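Lin1840 protein (Listeria innocua serovar 6a, PDB 4ZO9) probably hydrolyses terminal, non-reducing beta-D-glucosyl residues to release beta-D-glucose, as a glycoside hydrolase of family 3 that also binds magnesium. Local coordinates at residues A[89-94]-A[133-138]; A[171-176]-A[230-235]; A[188-193]-A[221-226]. The protein carries 2 engineered substitutions. All blocks are in the same frame, centred on the assembly; numbering follows the deposited sequence.

Contact 1 of 3, residues A[89-94]-A[133-138]; sequences MADVIH and VTFSPM. With BGC (beta-D-glucopyranose), chain C.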
ATOM      1  N   MET A  89      -7.662  23.336 -25.822  1.00 10.55           N
ATOM      2  CA  MET A  89      -6.807  22.780 -24.744  1.00 11.09           C
ATOM      3  C   MET A  89      -5.935  21.620 -25.229  1.00 11.48           C
ATOM      4  O   MET A  89      -6.272  20.935 -26.228  1.00 13.30           O
ATOM      5  CB  MET A  89      -7.672  22.355 -23.558  1.00 12.33           C
ATOM      6  CG  MET A  89      -8.730  23.372 -23.129  1.00 10.84           C
ATOM      7  SD  MET A  89      -9.236  23.055 -21.426  1.00 10.35           S
ATOM      8  CE  MET A  89     -10.636  24.169 -21.381  1.00 11.70           C
ATOM      9  N   ALA A  90      -4.771  21.441 -24.590  1.00 11.11           N
ATOM     10  CA  ALA A  90      -3.902  20.314 -24.977  1.00  9.61           C
ATOM     11  C   ALA A  90      -2.987  19.817 -23.861  1.00  8.12           C
ATOM     12  O   ALA A  90      -2.681  20.518 -22.921  1.00  7.71           O
ATOM     13  CB  ALA A  90      -3.051  20.719 -26.165  1.00 10.88           C
ATOM     14  N   ASP A  91      -2.462  18.632 -24.060  1.00  8.45           N
ATOM     15  CA  ASP A  91      -1.424  18.056 -23.210  1.00  9.66           C
ATOM     16  C   ASP A  91       0.005  18.518 -23.635  1.00 10.91           C
ATOM     17  O   ASP A  91       0.588  17.966 -24.556  1.00 10.16           O
ATOM     18  CB  ASP A  91      -1.529  16.526 -23.257  1.00  9.44           C
ATOM     19  CG  ASP A  91      -2.787  16.009 -22.570  1.00  9.08           C
ATOM     20  OD1 ASP A  91      -2.924  16.268 -21.372  1.00 12.94           O
ATOM     21  OD2 ASP A  91      -3.614  15.313 -23.179  1.00  8.36           O
ATOM     22  N   VAL A  92       0.524  19.556 -22.985  1.00 10.85           N
ATOM     23  CA  VAL A  92       1.912  19.983 -23.143  1.00  9.38           C
ATOM     24  C   VAL A  92       2.492  19.760 -21.752  1.00  9.54           C
ATOM     25  O   VAL A  92       2.335  20.540 -20.822  1.00  9.95           O
ATOM     26  CB  VAL A  92       2.032  21.437 -23.678  1.00  9.89           C
ATOM     27  CG1 VAL A  92       3.435  21.704 -24.185  1.00  9.82           C
ATOM     28  CG2 VAL A  92       0.983  21.660 -24.813  1.00  9.55           C
ATOM     29  N   ILE A  93       3.101  18.601 -21.637  1.00  9.86           N
ATOM     30  CA  ILE A  93       3.485  18.035 -20.369  1.00 10.67           C
ATOM     31  C   ILE A  93       4.945  18.332 -20.030  1.00  9.66           C
ATOM     32  O   ILE A  93       5.268  18.709 -18.932  1.00 11.56           O
ATOM     33  CB  ILE A  93       3.278  16.525 -20.394  1.00  9.56           C
ATOM     34  CG1 ILE A  93       1.848  16.210 -20.750  1.00 10.05           C
ATOM     35  CG2 ILE A  93       3.676  15.924 -19.019  1.00 10.42           C
ATOM     36  CD1 ILE A  93       0.791  17.032 -19.970  1.00  9.75           C
ATOM     37  N   HIS A  94       5.808  18.059 -20.962  1.00  8.16           N
ATOM     38  CA  HIS A  94       7.214  18.395 -20.816  1.00  8.59           C
ATOM     39  C   HIS A  94       7.792  18.873 -22.172  1.00  9.05           C
ATOM     40  O   HIS A  94       8.880  18.473 -22.602  1.00 10.70           O
ATOM     41  CB  HIS A  94       7.983  17.181 -20.244  1.00  8.66           C
ATOM     42  CG  HIS A  94       7.886  15.920 -21.059  1.00  8.81           C
ATOM     43  ND1 HIS A  94       8.959  15.404 -21.748  1.00  9.40           N
ATOM     44  CD2 HIS A  94       6.865  15.056 -21.275  1.00  8.94           C
ATOM     45  CE1 HIS A  94       8.605  14.284 -22.355  1.00  8.07           C
ATOM     46  NE2 HIS A  94       7.341  14.046 -22.078  1.00  8.09           N
ATOM     47  N   VAL A 133      -4.619  26.427 -23.510  1.00 13.81           N
ATOM     48  CA  VAL A 133      -4.511  25.807 -22.196  1.00 12.71           C
ATOM     49  C   VAL A 133      -3.671  24.535 -22.323  1.00 13.37           C
ATOM     50  O   VAL A 133      -3.862  23.736 -23.263  1.00 12.22           O
ATOM     51  CB  VAL A 133      -5.883  25.319 -21.624  1.00 12.62           C
ATOM     52  CG1 VAL A 133      -5.709  24.726 -20.215  1.00 12.99           C
ATOM     53  CG2 VAL A 133      -6.913  26.420 -21.536  1.00 12.97           C
ATOM     54  N   THR A 134      -2.753  24.335 -21.370  1.00 11.75           N
ATOM     55  CA  THR A 134      -2.105  23.055 -21.249  1.00 10.83           C
ATOM     56  C   THR A 134      -2.565  22.253 -20.028  1.00 11.69           C
ATOM     57  O   THR A 134      -2.805  22.822 -18.988  1.00 10.90           O
ATOM     58  CB  THR A 134      -0.594  23.158 -21.226  1.00 10.55           C
ATOM     59  OG1 THR A 134      -0.055  21.806 -21.200  1.00 13.36           O
ATOM     60  CG2 THR A 134      -0.115  23.968 -20.030  1.00 10.23           C
ATOM     61  N   PHE A 135      -2.678  20.921 -20.158  1.00 13.32           N
ATOM     62  CA  PHE A 135      -3.034  20.074 -19.025  1.00 10.80           C
ATOM     63  C   PHE A 135      -1.776  19.684 -18.247  1.00 10.84           C
ATOM     64  O   PHE A 135      -1.402  18.537 -18.214  1.00  9.92           O
ATOM     65  CB  PHE A 135      -3.827  18.828 -19.418  1.00 10.42           C
ATOM     66  CG  PHE A 135      -5.097  19.113 -20.195  1.00  8.92           C
ATOM     67  CD1 PHE A 135      -6.074  19.955 -19.677  1.00  8.30           C
ATOM     68  CD2 PHE A 135      -5.279  18.558 -21.452  1.00  7.69           C
ATOM     69  CE1 PHE A 135      -7.252  20.192 -20.345  1.00  7.99           C
ATOM     70  CE2 PHE A 135      -6.466  18.728 -22.111  1.00  8.65           C
ATOM     71  CZ  PHE A 135      -7.473  19.577 -21.560  1.00  9.37           C
ATOM     72  N   SER A 136      -1.172  20.698 -17.649  1.00  9.06           N
ATOM     73  CA  SER A 136       0.042  20.637 -16.837  1.00 10.25           C
ATOM     74  C   SER A 136       0.068  21.865 -15.881  1.00 10.62           C
ATOM     75  O   SER A 136      -0.479  22.917 -16.202  1.00 10.27           O
ATOM     76  CB  SER A 136       1.265  20.643 -17.767  1.00  9.86           C
ATOM     77  OG  SER A 136       2.493  20.767 -17.067  1.00 11.12           O
ATOM     78  N   PRO A 137       0.732  21.767 -14.722  1.00 10.22           N
ATOM     79  CA  PRO A 137       1.508  20.679 -14.147  1.00 10.34           C
ATOM     80  C   PRO A 137       0.697  19.480 -13.582  1.00 10.04           C
ATOM     81  O   PRO A 137      -0.421  19.619 -13.065  1.00  7.92           O
ATOM     82  CB  PRO A 137       2.238  21.371 -13.030  1.00 10.66           C
ATOM     83  CG  PRO A 137       1.237  22.355 -12.536  1.00 11.40           C
ATOM     84  CD  PRO A 137       0.596  22.880 -13.785  1.00 10.38           C
ATOM     85  N   MET A 138       1.284  18.292 -13.723  1.00 10.34           N
ATOM     86  CA  MET A 138       0.804  17.117 -13.002  1.00 10.07           C
ATOM     87  C   MET A 138       1.466  17.094 -11.597  1.00 10.90           C
ATOM     88  O   MET A 138       2.717  16.966 -11.446  1.00 10.51           O
ATOM     89  CB  MET A 138       1.097  15.863 -13.820  1.00  9.30           C
ATOM     90  CG  MET A 138       0.631  14.515 -13.231  1.00  8.80           C
ATOM     91  SD  MET A 138       1.606  13.817 -11.874  1.00  8.26           S
ATOM     92  CE  MET A 138       0.980  12.141 -12.066  1.00  9.05           C
TER
HETATM   93  C2  BGC C   2      -5.175  11.839 -19.190  0.50  8.26           C
HETATM   94  C3  BGC C   2      -5.059  13.250 -18.613  0.50  8.19           C
HETATM   95  C4  BGC C   2      -5.115  14.207 -19.780  0.50  7.76           C
HETATM   96  C5  BGC C   2      -6.577  14.286 -20.253  0.50  8.44           C
HETATM   97  C6  BGC C   2      -6.660  14.984 -21.602  0.50  8.81           C
HETATM   98  C1  BGC C   2      -6.422  11.734 -20.118  0.50  8.52           C
HETATM   99  O2  BGC C   2      -5.240  10.867 -18.144  0.50  8.59           O
HETATM  100  O3  BGC C   2      -3.835  13.428 -17.906  0.50  7.55           O
HETATM  101  O4  BGC C   2      -4.654  15.445 -19.375  0.50  5.00           O
HETATM  102  O5  BGC C   2      -7.234  12.939 -20.234  0.50  9.01           O
HETATM  103  O6  BGC C   2      -6.062  14.108 -22.548  0.50 10.35           O
HETATM  104  O   HOH W   1       3.582  18.430 -16.774  1.00  7.50           O

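Contact 2 of 3, residues A[171-176]-A[230-235]; sequences GYQGDA and GAKLVM. With BGC (beta-D-glucopyranose), chain C.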
ATOM      1  N   GLY A 171       6.001  29.696 -15.413  1.00 15.77           N
ATOM      2  CA  GLY A 171       6.581  29.616 -16.779  1.00 13.17           C
ATOM      3  C   GLY A 171       5.553  29.544 -17.888  1.00 13.11           C
ATOM      4  O   GLY A 171       5.742  30.155 -18.973  1.00 10.70           O
ATOM      5  N   TYR A 172       4.471  28.788 -17.674  1.00 13.79           N
ATOM      6  CA  TYR A 172       3.383  28.696 -18.696  1.00 11.84           C
ATOM      7  C   TYR A 172       2.624  30.023 -18.789  1.00 11.81           C
ATOM      8  O   TYR A 172       2.315  30.547 -19.882  1.00 10.28           O
ATOM      9  CB  TYR A 172       2.358  27.602 -18.328  1.00 11.32           C
ATOM     10  CG  TYR A 172       2.800  26.135 -18.450  1.00 11.47           C
ATOM     11  CD1 TYR A 172       3.339  25.625 -19.646  1.00 10.49           C
ATOM     12  CD2 TYR A 172       2.646  25.247 -17.383  1.00 10.27           C
ATOM     13  CE1 TYR A 172       3.714  24.306 -19.752  1.00 11.44           C
ATOM     14  CE2 TYR A 172       3.059  23.927 -17.494  1.00 11.64           C
ATOM     15  CZ  TYR A 172       3.576  23.452 -18.684  1.00 10.61           C
ATOM     16  OH  TYR A 172       3.963  22.131 -18.794  1.00  8.11           O
ATOM     17  N   GLN A 173       2.268  30.567 -17.620  1.00 11.60           N
ATOM     18  CA  GLN A 173       1.282  31.650 -17.583  1.00 13.38           C
ATOM     19  C   GLN A 173       1.852  33.059 -17.540  1.00 14.72           C
ATOM     20  O   GLN A 173       1.201  33.997 -17.953  1.00 15.41           O
ATOM     21  CB  GLN A 173       0.364  31.457 -16.361  1.00 12.43           C
ATOM     22  CG  GLN A 173      -0.484  30.203 -16.447  1.00 11.92           C
ATOM     23  CD  GLN A 173      -1.616  30.135 -15.429  1.00 10.57           C
ATOM     24  OE1 GLN A 173      -2.542  29.338 -15.588  1.00 11.21           O
ATOM     25  NE2 GLN A 173      -1.531  30.922 -14.366  1.00 11.10           N
ATOM     26  N   GLY A 174       3.038  33.213 -16.990  1.00 16.91           N
ATOM     27  CA  GLY A 174       3.547  34.532 -16.619  1.00 17.96           C
ATOM     28  C   GLY A 174       2.580  35.182 -15.635  1.00 19.45           C
ATOM     29  O   GLY A 174       2.036  34.538 -14.738  1.00 16.78           O
ATOM     30  N   ASP A 175       2.364  36.471 -15.839  1.00 19.88           N
ATOM     31  CA  ASP A 175       1.429  37.216 -15.048  1.00 19.15           C
ATOM     32  C   ASP A 175       0.022  36.771 -15.438  1.00 17.09           C
ATOM     33  O   ASP A 175      -0.480  37.144 -16.477  1.00 15.02           O
ATOM     34  CB  ASP A 175       1.663  38.715 -15.314  1.00 17.92           C
ATOM     35  CG  ASP A 175       0.760  39.609 -14.521  1.00 17.97           C
ATOM     36  OD1 ASP A 175      -0.361  39.223 -14.098  1.00 19.32           O
ATOM     37  OD2 ASP A 175       1.150  40.757 -14.398  1.00 22.71           O
ATOM     38  N   ALA A 176      -0.633  36.000 -14.579  1.00 16.49           N
ATOM     39  CA  ALA A 176      -1.950  35.402 -14.912  1.00 20.59           C
ATOM     40  C   ALA A 176      -3.018  36.443 -15.320  1.00 22.83           C
ATOM     41  O   ALA A 176      -3.869  36.170 -16.128  1.00 25.56           O
ATOM     42  CB  ALA A 176      -2.480  34.575 -13.737  1.00 19.48           C
ATOM     43  N   GLY A 230      -1.817  30.936  -9.063  1.00 15.82           N
ATOM     44  CA  GLY A 230      -2.660  31.499 -10.100  1.00 15.07           C
ATOM     45  C   GLY A 230      -3.067  30.545 -11.195  1.00 14.50           C
ATOM     46  O   GLY A 230      -3.576  30.991 -12.205  1.00 10.68           O
ATOM     47  N   ALA A 231      -2.855  29.242 -11.008  1.00 14.03           N
ATOM     48  CA  ALA A 231      -3.243  28.264 -12.025  1.00 13.78           C
ATOM     49  C   ALA A 231      -4.704  28.478 -12.431  1.00 13.25           C
ATOM     50  O   ALA A 231      -5.570  28.572 -11.591  1.00 13.07           O
ATOM     51  CB  ALA A 231      -3.006  26.841 -11.541  1.00 13.79           C
ATOM     52  N   LYS A 232      -4.973  28.580 -13.732  1.00 12.96           N
ATOM     53  CA  LYS A 232      -6.294  28.978 -14.167  1.00 13.89           C
ATOM     54  C   LYS A 232      -7.330  27.895 -14.089  1.00 14.69           C
ATOM     55  O   LYS A 232      -8.480  28.193 -13.767  1.00 14.31           O
ATOM     56  CB  LYS A 232      -6.276  29.556 -15.585  1.00 13.53           C
ATOM     57  CG  LYS A 232      -5.712  30.953 -15.591  1.00 16.78           C
ATOM     58  CD  LYS A 232      -6.768  31.910 -15.063  1.00 17.77           C
ATOM     59  CE  LYS A 232      -6.295  33.340 -15.179  1.00 19.28           C
ATOM     60  NZ  LYS A 232      -7.355  34.105 -14.504  1.00 22.80           N
ATOM     61  N   LEU A 233      -6.945  26.663 -14.436  1.00 12.96           N
ATOM     62  CA  LEU A 233      -7.877  25.505 -14.359  1.00 11.95           C
ATOM     63  C   LEU A 233      -7.378  24.400 -13.393  1.00 10.83           C
ATOM     64  O   LEU A 233      -6.207  24.308 -13.095  1.00 10.89           O
ATOM     65  CB  LEU A 233      -8.066  24.866 -15.732  1.00 11.53           C
ATOM     66  CG  LEU A 233      -8.667  25.742 -16.835  1.00 11.55           C
ATOM     67  CD1 LEU A 233      -7.630  26.718 -17.390  1.00 11.16           C
ATOM     68  CD2 LEU A 233      -9.253  24.860 -17.928  1.00 11.89           C
ATOM     69  N   VAL A 234      -8.286  23.536 -12.992  1.00 10.02           N
ATOM     70  CA  VAL A 234      -7.984  22.294 -12.291  1.00 10.87           C
ATOM     71  C   VAL A 234      -8.678  21.141 -12.970  1.00  9.72           C
ATOM     72  O   VAL A 234      -9.817  21.277 -13.385  1.00 12.21           O
ATOM     73  CB  VAL A 234      -8.439  22.356 -10.801  1.00 12.20           C
ATOM     74  CG1 VAL A 234      -8.179  21.048 -10.057  1.00 11.77           C
ATOM     75  CG2 VAL A 234      -7.727  23.494 -10.085  1.00 14.03           C
ATOM     76  N   MET A 235      -8.020  19.999 -13.059  1.00  9.13           N
ATOM     77  CA  MET A 235      -8.660  18.775 -13.645  1.00  8.99           C
ATOM     78  C   MET A 235      -8.939  17.714 -12.543  1.00  9.03           C
ATOM     79  O   MET A 235      -8.107  17.529 -11.639  1.00  7.91           O
ATOM     80  CB  MET A 235      -7.800  18.205 -14.806  1.00  8.65           C
ATOM     81  CG  MET A 235      -8.379  16.952 -15.450  1.00  9.69           C
ATOM     82  SD  MET A 235      -7.232  16.082 -16.536  1.00 12.61           S
ATOM     83  CE  MET A 235      -7.089  17.318 -17.863  1.00 10.80           C
TER
HETATM   84  C2  BGC C   2      -5.175  11.839 -19.190  0.50  8.26           C
HETATM   85  C3  BGC C   2      -5.059  13.250 -18.613  0.50  8.19           C
HETATM   86  C4  BGC C   2      -5.115  14.207 -19.780  0.50  7.76           C
HETATM   87  C5  BGC C   2      -6.577  14.286 -20.253  0.50  8.44           C
HETATM   88  C6  BGC C   2      -6.660  14.984 -21.602  0.50  8.81           C
HETATM   89  C1  BGC C   2      -6.422  11.734 -20.118  0.50  8.52           C
HETATM   90  O2  BGC C   2      -5.240  10.867 -18.144  0.50  8.59           O
HETATM   91  O3  BGC C   2      -3.835  13.428 -17.906  0.50  7.55           O
HETATM   92  O4  BGC C   2      -4.654  15.445 -19.375  0.50  5.00           O
HETATM   93  O5  BGC C   2      -7.234  12.939 -20.234  0.50  9.01           O
HETATM   94  O6  BGC C   2      -6.062  14.108 -22.548  0.50 10.35           O

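Contact 3 of 3, residues A[188-193]-A[221-226]; sequences ACVKHF and PAYNAA. With BGC (beta-D-glucopyranose), chain C.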
ATOM      1  N   ALA A 188      -2.638  27.333 -17.502  1.00 11.87           N
ATOM      2  CA  ALA A 188      -2.224  26.067 -16.937  1.00 12.49           C
ATOM      3  C   ALA A 188      -3.420  25.475 -16.249  1.00 14.84           C
ATOM      4  O   ALA A 188      -4.294  26.215 -15.735  1.00 13.41           O
ATOM      5  CB  ALA A 188      -1.080  26.253 -15.939  1.00 12.39           C
ATOM      6  N   CYS A 189      -3.454  24.145 -16.273  1.00 15.50           N
ATOM      7  CA  CYS A 189      -4.435  23.315 -15.632  1.00 13.59           C
ATOM      8  C   CYS A 189      -3.752  22.303 -14.715  1.00 13.17           C
ATOM      9  O   CYS A 189      -3.149  21.323 -15.172  1.00 13.56           O
ATOM     10  CB  CYS A 189      -5.211  22.518 -16.655  1.00 14.50           C
ATOM     11  SG  CYS A 189      -6.556  21.546 -15.956  1.00 13.13           S
ATOM     12  N   VAL A 190      -3.863  22.553 -13.429  1.00  9.91           N
ATOM     13  CA  VAL A 190      -3.383  21.612 -12.397  1.00  9.51           C
ATOM     14  C   VAL A 190      -4.108  20.266 -12.504  1.00  9.08           C
ATOM     15  O   VAL A 190      -5.323  20.239 -12.729  1.00 10.82           O
ATOM     16  CB  VAL A 190      -3.594  22.273 -10.990  1.00  9.90           C
ATOM     17  CG1 VAL A 190      -3.330  21.313  -9.836  1.00 10.45           C
ATOM     18  CG2 VAL A 190      -2.656  23.458 -10.838  1.00 10.52           C
ATOM     19  N   LYS A 191      -3.400  19.144 -12.380  1.00  8.70           N
ATOM     20  CA  LYS A 191      -4.072  17.827 -12.429  1.00  9.77           C
ATOM     21  C   LYS A 191      -3.287  16.856 -11.524  1.00  8.68           C
ATOM     22  O   LYS A 191      -2.160  17.175 -11.130  1.00  9.95           O
ATOM     23  CB  LYS A 191      -4.258  17.328 -13.881  1.00 10.10           C
ATOM     24  CG  LYS A 191      -3.021  16.777 -14.543  1.00 10.07           C
ATOM     25  CD  LYS A 191      -3.132  16.757 -16.059  1.00  9.96           C
ATOM     26  CE  LYS A 191      -2.072  15.843 -16.636  1.00  9.94           C
ATOM     27  NZ  LYS A 191      -2.066  15.838 -18.099  1.00 10.47           N
ATOM     28  N   HIS A 192      -3.842  15.739 -11.105  1.00  8.15           N
ATOM     29  CA  HIS A 192      -5.246  15.337 -11.231  1.00  7.99           C
ATOM     30  C   HIS A 192      -5.860  15.469  -9.845  1.00  8.27           C
ATOM     31  O   HIS A 192      -5.399  14.801  -8.933  1.00  8.42           O
ATOM     32  CB  HIS A 192      -5.301  13.852 -11.651  1.00  7.17           C
ATOM     33  CG  HIS A 192      -4.622  13.591 -12.958  1.00  6.46           C
ATOM     34  ND1 HIS A 192      -3.272  13.353 -13.055  1.00  6.82           N
ATOM     35  CD2 HIS A 192      -5.109  13.540 -14.220  1.00  6.47           C
ATOM     36  CE1 HIS A 192      -2.941  13.218 -14.337  1.00  7.20           C
ATOM     37  NE2 HIS A 192      -4.044  13.306 -15.056  1.00  6.87           N
ATOM     38  N   PHE A 193      -6.872  16.319  -9.651  1.00 10.08           N
ATOM     39  CA  PHE A 193      -7.410  16.551  -8.242  1.00 10.24           C
ATOM     40  C   PHE A 193      -8.295  15.373  -7.774  1.00  9.82           C
ATOM     41  O   PHE A 193      -9.376  15.185  -8.336  1.00 13.01           O
ATOM     42  CB  PHE A 193      -8.221  17.855  -8.193  1.00  9.62           C
ATOM     43  CG  PHE A 193      -8.241  18.543  -6.827  1.00  8.90           C
ATOM     44  CD1 PHE A 193      -7.077  19.077  -6.297  1.00 10.04           C
ATOM     45  CD2 PHE A 193      -9.411  18.630  -6.095  1.00  8.24           C
ATOM     46  CE1 PHE A 193      -7.055  19.673  -5.051  1.00 10.17           C
ATOM     47  CE2 PHE A 193      -9.422  19.240  -4.877  1.00  9.72           C
ATOM     48  CZ  PHE A 193      -8.232  19.745  -4.337  1.00 11.12           C
ATOM     49  N   PRO A 221      -0.878  19.437  -0.594  1.00 11.52           N
ATOM     50  CA  PRO A 221      -0.150  20.706  -0.614  1.00 12.00           C
ATOM     51  C   PRO A 221       0.325  21.152  -2.008  1.00 13.39           C
ATOM     52  O   PRO A 221       0.311  22.354  -2.292  1.00 12.91           O
ATOM     53  CB  PRO A 221       1.031  20.469   0.344  1.00 11.07           C
ATOM     54  CG  PRO A 221       0.537  19.456   1.338  1.00 10.49           C
ATOM     55  CD  PRO A 221      -0.469  18.592   0.558  1.00 11.08           C
ATOM     56  N   ALA A 222       0.733  20.248  -2.901  1.00 12.63           N
ATOM     57  CA  ALA A 222       1.237  20.760  -4.178  1.00 11.00           C
ATOM     58  C   ALA A 222       0.143  21.362  -5.073  1.00 11.42           C
ATOM     59  O   ALA A 222       0.359  22.415  -5.693  1.00 14.69           O
ATOM     60  CB  ALA A 222       2.096  19.730  -4.931  1.00 11.54           C
ATOM     61  N   TYR A 223      -1.019  20.737  -5.171  1.00  9.65           N
ATOM     62  CA  TYR A 223      -2.091  21.357  -5.961  1.00 10.14           C
ATOM     63  C   TYR A 223      -2.349  22.728  -5.381  1.00 11.32           C
ATOM     64  O   TYR A 223      -2.533  23.709  -6.128  1.00 12.46           O
ATOM     65  CB  TYR A 223      -3.406  20.590  -5.952  1.00 10.21           C
ATOM     66  CG  TYR A 223      -3.345  19.097  -6.145  1.00  9.31           C
ATOM     67  CD1 TYR A 223      -2.937  18.532  -7.358  1.00  9.32           C
ATOM     68  CD2 TYR A 223      -3.654  18.240  -5.106  1.00  8.45           C
ATOM     69  CE1 TYR A 223      -2.882  17.136  -7.557  1.00  7.85           C
ATOM     70  CE2 TYR A 223      -3.587  16.859  -5.304  1.00  9.07           C
ATOM     71  CZ  TYR A 223      -3.214  16.322  -6.532  1.00  8.05           C
ATOM     72  OH  TYR A 223      -3.116  14.964  -6.689  1.00  9.06           O
ATOM     73  N   ASN A 224      -2.387  22.795  -4.048  1.00 12.58           N
ATOM     74  CA  ASN A 224      -2.694  24.045  -3.394  1.00 13.17           C
ATOM     75  C   ASN A 224      -1.710  25.155  -3.787  1.00 12.89           C
ATOM     76  O   ASN A 224      -2.110  26.254  -4.174  1.00 17.10           O
ATOM     77  CB  ASN A 224      -2.771  23.922  -1.866  1.00 12.79           C
ATOM     78  CG  ASN A 224      -3.137  25.232  -1.239  1.00 15.83           C
ATOM     79  OD1 ASN A 224      -4.232  25.689  -1.426  1.00 17.52           O
ATOM     80  ND2 ASN A 224      -2.180  25.914  -0.632  1.00 20.03           N
ATOM     81  N   ALA A 225      -0.426  24.853  -3.723  1.00 12.27           N
ATOM     82  CA  ALA A 225       0.610  25.852  -4.029  1.00 12.36           C
ATOM     83  C   ALA A 225       0.397  26.361  -5.476  1.00 12.34           C
ATOM     84  O   ALA A 225       0.432  27.568  -5.726  1.00  9.81           O
ATOM     85  CB  ALA A 225       2.000  25.265  -3.831  1.00 12.42           C
ATOM     86  N   ALA A 226       0.096  25.451  -6.398  1.00 13.18           N
ATOM     87  CA  ALA A 226      -0.096  25.858  -7.805  1.00 14.70           C
ATOM     88  C   ALA A 226      -1.363  26.687  -8.026  1.00 15.90           C
ATOM     89  O   ALA A 226      -1.392  27.602  -8.854  1.00 13.26           O
ATOM     90  CB  ALA A 226      -0.095  24.641  -8.689  1.00 16.42           C
TER
HETATM   91  C2  BGC C   2      -5.175  11.839 -19.190  0.50  8.26           C
HETATM   92  C3  BGC C   2      -5.059  13.250 -18.613  0.50  8.19           C
HETATM   93  C4  BGC C   2      -5.115  14.207 -19.780  0.50  7.76           C
HETATM   94  C5  BGC C   2      -6.577  14.286 -20.253  0.50  8.44           C
HETATM   95  C6  BGC C   2      -6.660  14.984 -21.602  0.50  8.81           C
HETATM   96  C1  BGC C   2      -6.422  11.734 -20.118  0.50  8.52           C
HETATM   97  O2  BGC C   2      -5.240  10.867 -18.144  0.50  8.59           O
HETATM   98  O3  BGC C   2      -3.835  13.428 -17.906  0.50  7.55           O
HETATM   99  O4  BGC C   2      -4.654  15.445 -19.375  0.50  5.00           O
HETATM  100  O5  BGC C   2      -7.234  12.939 -20.234  0.50  9.01           O
HETATM  101  O6  BGC C   2      -6.062  14.108 -22.548  0.50 10.35           O

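Contact 1 of 3, residues A[89-94]-A[133-138]
Ala90 and Phe135 fasten two neighbouring parallel strands where they end at the sugar-binding mouth of the TIM-type barrel. Ala90 N donates to Val133 O at 2.8 Å, and Phe135 N returns the bond to Ala90 O at 2.8 Å. Around this pair the packing is tight. Met89 runs alongside Val133 with its CG 3.8 Å from Val133 CB, then, extended beyond CG, brings SD within 3.6 Å of Phe135 CE1 in an oblique Met-aromatic contact. The flexible thioether suits a place between a branched side chain and a ring. With chi1 at -176°, Thr134 turns OG1 away from its backbone N and toward the loop after strand 87-90, where it donates to Val92 O at 2.7 Å and ties the loop once the sheet pairing stops.

Farther along the backbones part. There Ile93 O and Ser136 OG meet through a water instead of directly, and Ser136 OG is also hydrogen-bonded to Tyr172 OH of helix 158-173, its strongest polar partner.

Toward the ligand, Asp91 OD1 lies at the edge of the Phe135 ring, 3.3 Å from CD2 and near the ring plane, while the carboxylate is turned 55° from it. The ring edge, probably weakly positive, would suit a carboxylate, and OD1 so placed accepts from glucose O4 at 2.8 Å, consistent with a part in holding the sugar.

Contact 2 of 3, residues A[171-176]-A[230-235]
Gln173 reaches across to Gly230 and Lys232, joining the C-terminal end of one barrel helix to the turn between helix 221-228 and strand 233-236 in the TIM-type barrel. Its amide uses both ends. NE2 donates to Gly230 O at 3.0 Å along a nearly straight line (174°); the acceptor lies in the plane of the glutamine amide, yet the nitrogen stands well above the plane of the glycine carbonyl. OE1 receives Lys232 N at 3.2 Å, in its carbonyl plane and on a lone pair. A primary amide, with a donor and an acceptor on one flat group, suits a place that offers one backbone carbonyl and one backbone N-H, and glutamine is long enough to reach both with CG anti to its carbonyl carbon (chi1 -65°) and the chain extended beyond.

Close by, Ala176 CB rests 4.0 Å from Gly230 O, a small methyl where the two turns come together. The aliphatic part of Lys232 crosses Gln173 at a slant beside the oxygen end, with CG 3.6 Å from Gln173 OE1, and Lys232 CE passes 3.8 Å from Ala176 O; its NZ goes on to a salt bridge with Asp338.

In the next shell, two glycines set the backbones. Gly174 ends helix 158-173 with a positive phi, and Gly230 closes helix 221-228 in a Schellman motif (phi 110°), a conformation easily adopted without a side chain. Gln173 OE1 also accepts from Ala188 N of strand 187-193, which fixes the rotation of the amide further and ties in a third element. Beyond the turn, strand 233-236 runs inward to the ligand, where Met235 CE lies 3.4 Å from glucose O4.

Contact 3 of 3, residues A[188-193]-A[221-226]
Phe193 sets its edge against one face of the Tyr223 ring in an offset edge-to-face stack, with centroids 5.2 Å apart and planes at 72°; Phe193 CD1 lies over that face. At the edge of the same tyrosine, near its plane, are Val190 CG1, 3.7 Å from CD1, and the carbonyl Lys191 O, 3.6 Å from CE1. The Phe193 ring has Tyr223 CB at its own edge. On the sugar side of the strand, one face of the His192 ring is covered by Lys191 CG, and glucose O3 sits at its edge.

Helix 221-226 runs nearly antiparallel to strand 188-193 (163°), their axes 9.0 Å apart, as a barrel helix packs on the outside of its sheet. Ala226 is small enough for Val190 CG2 to approach its CB to 3.5 Å.

The cis peptide between Lys191 and His192 lets successive residues both turn to the ligand: Lys191 NZ donates to O4 at 2.9 Å and to O3, held beside the sugar by Phe135 O, and His192 NE2 is bonded to O3. Asp140 pairs with Tyr223 OH and, through its other oxygen, His192 ND1, so strand-helix packing is probably linked to the orientation of the sugar-binding His192.

How the contacts relate
Contacts 1 and 3 are fully buried, whereas contact 2 is only partly so, at the far end of the barrel from the sugar. All three hold to the same parallel sheet, in which strands 133-134, 187-193 and 233-236 lie side by side. Contact 1 is strand against strand and relies on backbone bonds; contact 3 is strand against helix and relies on apolar and ring packing; contact 2 ties a helix end to a turn, chiefly through one polar side chain. A probable hydrogen bond, Met235 N with Val190 O at 2.7 Å, links contacts 2 and 3. The glucose-binding Asp91, Lys191 and His192 belong to contacts 1 and 3, while contact 2 has glycine-shaped turns and a salt bridge from Lys232.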